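Local structure of unconventional myosin IB (Entamoeba histolytica, 5XG9) at residues 21-26 and 48-53. The protein is probably an actin-based motor, of which this SH3 domain probably binds proline-rich partners. Sequence-based numbering, arbitrary orientation.
Sequences LSFKVG and GWIPNN. With PEU (2,5,8,11,14,17,20,23,26,29,32,35,38,41,44,47,50,53,56,59,62,65,68,71,74,77,80-heptacosaoxadooctacontan-82-ol), chain J.
F23 sets the edge of its ring against I50, with CE2 3.5 Å from the methyl CG2 and the two side chains crossing at about a right angle. The same edge runs on to P51, where CE2 comes within 4.3 Å of CD. Two residues back, L21 lies alongside I50, both side chains pointing the same way, and its CB is 3.8 Å from I50 CG2. That one methyl is therefore shared by both loop residues: I50 points toward the loop, and its chi1 of 63°, which leaves CG2 anti to the carbonyl carbon and beside the backbone N, brings this branch to L21 and F23. The backbone adds a single hydrogen bond, L21 N to W49 O at 3.1 Å, which ties the loop to the edge of strand 46-51. G48 comes close to L21 here, their CA atoms 4.4 Å apart. W49 points away from the loop, and the polyether PEU lies over one face of its indole, CAI 3.5 Å from CD2. This is the SH3 barrel core closing under the RT loop: residues 21-26 lead into strand 28-35, where I29 packs on L21 and F23, V55 of strand 55-57 touches F23 and I50, and strand 38-43 pairs with strand 46-51.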
ATOM      1  N   LEU A  21       5.745   1.416   4.384  1.00 16.27           N
ATOM      2  CA  LEU A  21       6.255   0.903   3.102  1.00 15.06           C
ATOM      3  C   LEU A  21       6.427   2.034   2.086  1.00 16.04           C
ATOM      4  O   LEU A  21       5.457   2.760   1.813  1.00 16.43           O
ATOM      5  CB  LEU A  21       5.268  -0.125   2.584  1.00 16.02           C
ATOM      6  CG  LEU A  21       5.507  -0.780   1.249  1.00 16.37           C
ATOM      7  CD1 LEU A  21       6.738  -1.684   1.337  1.00 19.35           C
ATOM      8  CD2 LEU A  21       4.239  -1.491   0.788  1.00 17.24           C
ATOM      9  N   SER A  22       7.645   2.142   1.521  1.00 13.56           N
ATOM     10  CA  SER A  22       7.905   3.065   0.436  1.00 15.04           C
ATOM     11  C   SER A  22       7.371   2.550  -0.918  1.00 15.22           C
ATOM     12  O   SER A  22       7.315   1.326  -1.160  1.00 15.85           O
ATOM     13  CB  SER A  22       9.375   3.277   0.263  1.00 16.76           C
ATOM     14  OG  SER A  22       9.919   3.925   1.383  1.00 16.17           O
ATOM     15  N   PHE A  23       6.963   3.508  -1.764  1.00 12.88           N
ATOM     16  CA  PHE A  23       6.541   3.183  -3.144  1.00 13.60           C
ATOM     17  C   PHE A  23       6.674   4.337  -4.131  1.00 13.51           C
ATOM     18  O   PHE A  23       6.904   5.453  -3.714  1.00 13.08           O
ATOM     19  CB  PHE A  23       5.147   2.533  -3.092  1.00 13.52           C
ATOM     20  CG  PHE A  23       4.114   3.409  -2.383  1.00 13.69           C
ATOM     21  CD1 PHE A  23       3.502   4.463  -3.065  1.00 14.59           C
ATOM     22  CD2 PHE A  23       3.740   3.167  -1.053  1.00 13.55           C
ATOM     23  CE1 PHE A  23       2.558   5.261  -2.469  1.00 15.75           C
ATOM     24  CE2 PHE A  23       2.788   3.992  -0.427  1.00 14.99           C
ATOM     25  CZ  PHE A  23       2.162   5.014  -1.147  1.00 15.90           C
ATOM     26  N   LYS A  24       6.543   4.013  -5.434  1.00 13.78           N
ATOM     27  CA  LYS A  24       6.575   4.947  -6.492  1.00 15.01           C
ATOM     28  C   LYS A  24       5.227   4.966  -7.158  1.00 14.69           C
ATOM     29  O   LYS A  24       4.414   4.035  -7.086  1.00 14.39           O
ATOM     30  CB  LYS A  24       7.655   4.654  -7.495  1.00 16.09           C
ATOM     31  CG  LYS A  24       7.519   3.270  -8.103  1.00 17.91           C
ATOM     32  CD  LYS A  24       8.424   3.062  -9.282  1.00 23.21           C
ATOM     33  CE  LYS A  24       8.390   1.638  -9.819  1.00 28.28           C
ATOM     34  NZ  LYS A  24       9.318   0.830  -8.917  1.00 31.08           N
ATOM     35  N   VAL A  25       5.085   5.989  -7.958  1.00 15.39           N
ATOM     36  CA  VAL A  25       3.851   6.136  -8.779  1.00 15.33           C
ATOM     37  C   VAL A  25       3.713   4.938  -9.694  1.00 16.12           C
ATOM     38  O   VAL A  25       4.653   4.560 -10.374  1.00 15.34           O
ATOM     39  CB  VAL A  25       3.837   7.466  -9.558  1.00 15.86           C
ATOM     40  CG1 VAL A  25       2.607   7.584 -10.441  1.00 17.49           C
ATOM     41  CG2 VAL A  25       3.846   8.627  -8.621  1.00 15.87           C
ATOM     42  N   GLY A  26       2.532   4.363  -9.699  1.00 15.25           N
ATOM     43  CA  GLY A  26       2.179   3.227 -10.484  1.00 16.45           C
ATOM     44  C   GLY A  26       2.415   1.861  -9.865  1.00 18.32           C
ATOM     45  O   GLY A  26       1.971   0.839 -10.432  1.00 18.22           O
ATOM     46  N   GLY A  48       4.379  -3.105   4.861  1.00 13.86           N
ATOM     47  CA  GLY A  48       4.294  -2.010   5.827  1.00 13.35           C
ATOM     48  C   GLY A  48       3.070  -1.194   5.566  1.00 15.54           C
ATOM     49  O   GLY A  48       2.316  -1.473   4.594  1.00 15.41           O
ATOM     50  N   TRP A  49       2.867  -0.205   6.421  1.00 15.84           N
ATOM     51  CA  TRP A  49       1.616   0.583   6.395  1.00 15.20           C
ATOM     52  C   TRP A  49       1.815   1.693   5.410  1.00 14.83           C
ATOM     53  O   TRP A  49       2.933   2.254   5.328  1.00 14.30           O
ATOM     54  CB  TRP A  49       1.292   1.141   7.777  1.00 15.54           C
ATOM     55  CG  TRP A  49       0.854   0.059   8.750  1.00 17.80           C
ATOM     56  CD1 TRP A  49       1.670  -0.668   9.577  1.00 22.17           C
ATOM     57  CD2 TRP A  49      -0.455  -0.423   8.950  1.00 19.13           C
ATOM     58  NE1 TRP A  49       0.931  -1.587  10.282  1.00 21.43           N
ATOM     59  CE2 TRP A  49      -0.376  -1.472   9.914  1.00 20.95           C
ATOM     60  CE3 TRP A  49      -1.685  -0.123   8.389  1.00 16.10           C
ATOM     61  CZ2 TRP A  49      -1.491  -2.156  10.358  1.00 19.04           C
ATOM     62  CZ3 TRP A  49      -2.799  -0.783   8.846  1.00 19.14           C
ATOM     63  CH2 TRP A  49      -2.707  -1.805   9.831  1.00 17.73           C
ATOM     64  N   ILE A  50       0.753   2.024   4.704  1.00 14.12           N
ATOM     65  CA  ILE A  50       0.762   3.090   3.683  1.00 15.11           C
ATOM     66  C   ILE A  50      -0.400   4.058   3.876  1.00 15.98           C
ATOM     67  O   ILE A  50      -1.475   3.675   4.296  1.00 14.02           O
ATOM     68  CB  ILE A  50       0.688   2.530   2.233  1.00 16.97           C
ATOM     69  CG1 ILE A  50      -0.606   1.792   1.992  1.00 17.10           C
ATOM     70  CG2 ILE A  50       1.912   1.622   1.965  1.00 14.24           C
ATOM     71  CD1 ILE A  50      -0.839   1.390   0.539  1.00 20.13           C
ATOM     72  N   PRO A  51      -0.217   5.315   3.479  1.00 14.34           N
ATOM     73  CA  PRO A  51      -1.338   6.291   3.612  1.00 15.62           C
ATOM     74  C   PRO A  51      -2.305   6.135   2.478  1.00 13.86           C
ATOM     75  O   PRO A  51      -1.903   6.213   1.345  1.00 16.38           O
ATOM     76  CB  PRO A  51      -0.655   7.650   3.511  1.00 15.72           C
ATOM     77  CG  PRO A  51       0.689   7.337   2.822  1.00 16.35           C
ATOM     78  CD  PRO A  51       1.033   5.903   2.993  1.00 16.88           C
ATOM     79  N   ASN A  52      -3.590   5.901   2.761  1.00 13.84           N
ATOM     80  CA  ASN A  52      -4.506   5.541   1.718  1.00 14.33           C
ATOM     81  C   ASN A  52      -4.826   6.667   0.713  1.00 14.50           C
ATOM     82  O   ASN A  52      -5.259   6.361  -0.425  1.00 16.45           O
ATOM     83  CB  ASN A  52      -5.742   4.757   2.185  1.00 15.12           C
ATOM     84  CG  ASN A  52      -6.860   5.654   2.787  1.00 19.80           C
ATOM     85  OD1 ASN A  52      -6.926   6.861   2.505  1.00 21.67           O
ATOM     86  ND2 ASN A  52      -7.632   5.094   3.699  1.00 19.53           N
ATOM     87  N   ASN A  53      -4.490   7.908   1.055  1.00 14.59           N
ATOM     88  CA  ASN A  53      -4.723   9.017   0.145  1.00 15.98           C
ATOM     89  C   ASN A  53      -3.685   8.985  -1.014  1.00 16.81           C
ATOM     90  O   ASN A  53      -3.862   9.707  -2.002  1.00 17.27           O
ATOM     91  CB  ASN A  53      -4.701  10.426   0.834  1.00 16.44           C
ATOM     92  CG  ASN A  53      -3.513  10.613   1.805  1.00 17.30           C
ATOM     93  OD1 ASN A  53      -3.185   9.727   2.641  1.00 17.96           O
ATOM     94  ND2 ASN A  53      -2.957  11.815   1.813  1.00 17.69           N
TER
HETATM   95  OAB PEU J 102       1.863   7.691  13.105  1.00 53.02           O
HETATM   96  CAC PEU J 102       1.956   6.582  12.214  1.00 48.28           C
HETATM   97  CAD PEU J 102       1.834   5.285  13.006  1.00 51.81           C
HETATM   98  OAE PEU J 102       2.964   4.457  12.738  1.00 52.65           O
HETATM   99  CAF PEU J 102       2.903   3.880  11.435  1.00 44.69           C
HETATM  100  CAG PEU J 102       1.820   2.808  11.405  1.00 38.62           C
HETATM  101  OAH PEU J 102       0.578   3.398  11.026  1.00 34.22           O
HETATM  102  CAI PEU J 102      -0.457   2.424  10.911  1.00 37.94           C
HETATM  103  CAJ PEU J 102      -1.379   2.520  12.122  1.00 38.46           C
HETATM  104  OAK PEU J 102      -0.966   1.576  13.108  1.00 42.27           O
HETATM  105  CAL PEU J 102      -1.834   0.444  13.154  1.00 44.18           C
HETATM  106  CAM PEU J 102      -3.174   0.856  13.751  1.00 45.29           C
HETATM  107  OAN PEU J 102      -2.955   1.738  14.850  1.00 40.34           O
HETATM  108  CAO PEU J 102      -3.720   2.936  14.728  1.00 34.34           C
HETATM  109  CAP PEU J 102      -4.937   2.856  15.643  1.00 30.36           C
HETATM  110  OAQ PEU J 102      -6.081   2.478  14.880  1.00 28.21           O
HETATM  111  CAR PEU J 102      -7.296   2.803  15.553  1.00 29.06           C
HETATM  112  CAS PEU J 102      -8.170   3.655  14.641  1.00 30.14           C
HETATM  113  OAT PEU J 102      -7.942   5.035  14.918  1.00 33.87           O
HETATM  114  CAU PEU J 102      -8.467   5.875  13.891  1.00 43.49           C
HETATM  115  CAV PEU J 102      -8.759   7.256  14.466  1.00 45.46           C
HETATM  116  OAW PEU J 102      -7.854   7.528  15.533  1.00 55.72           O
HETATM  117  CAX PEU J 102      -6.503   7.580  15.082  1.00 64.76           C
HETATM  118  CAY PEU J 102      -5.595   6.925  16.115  1.00 72.29           C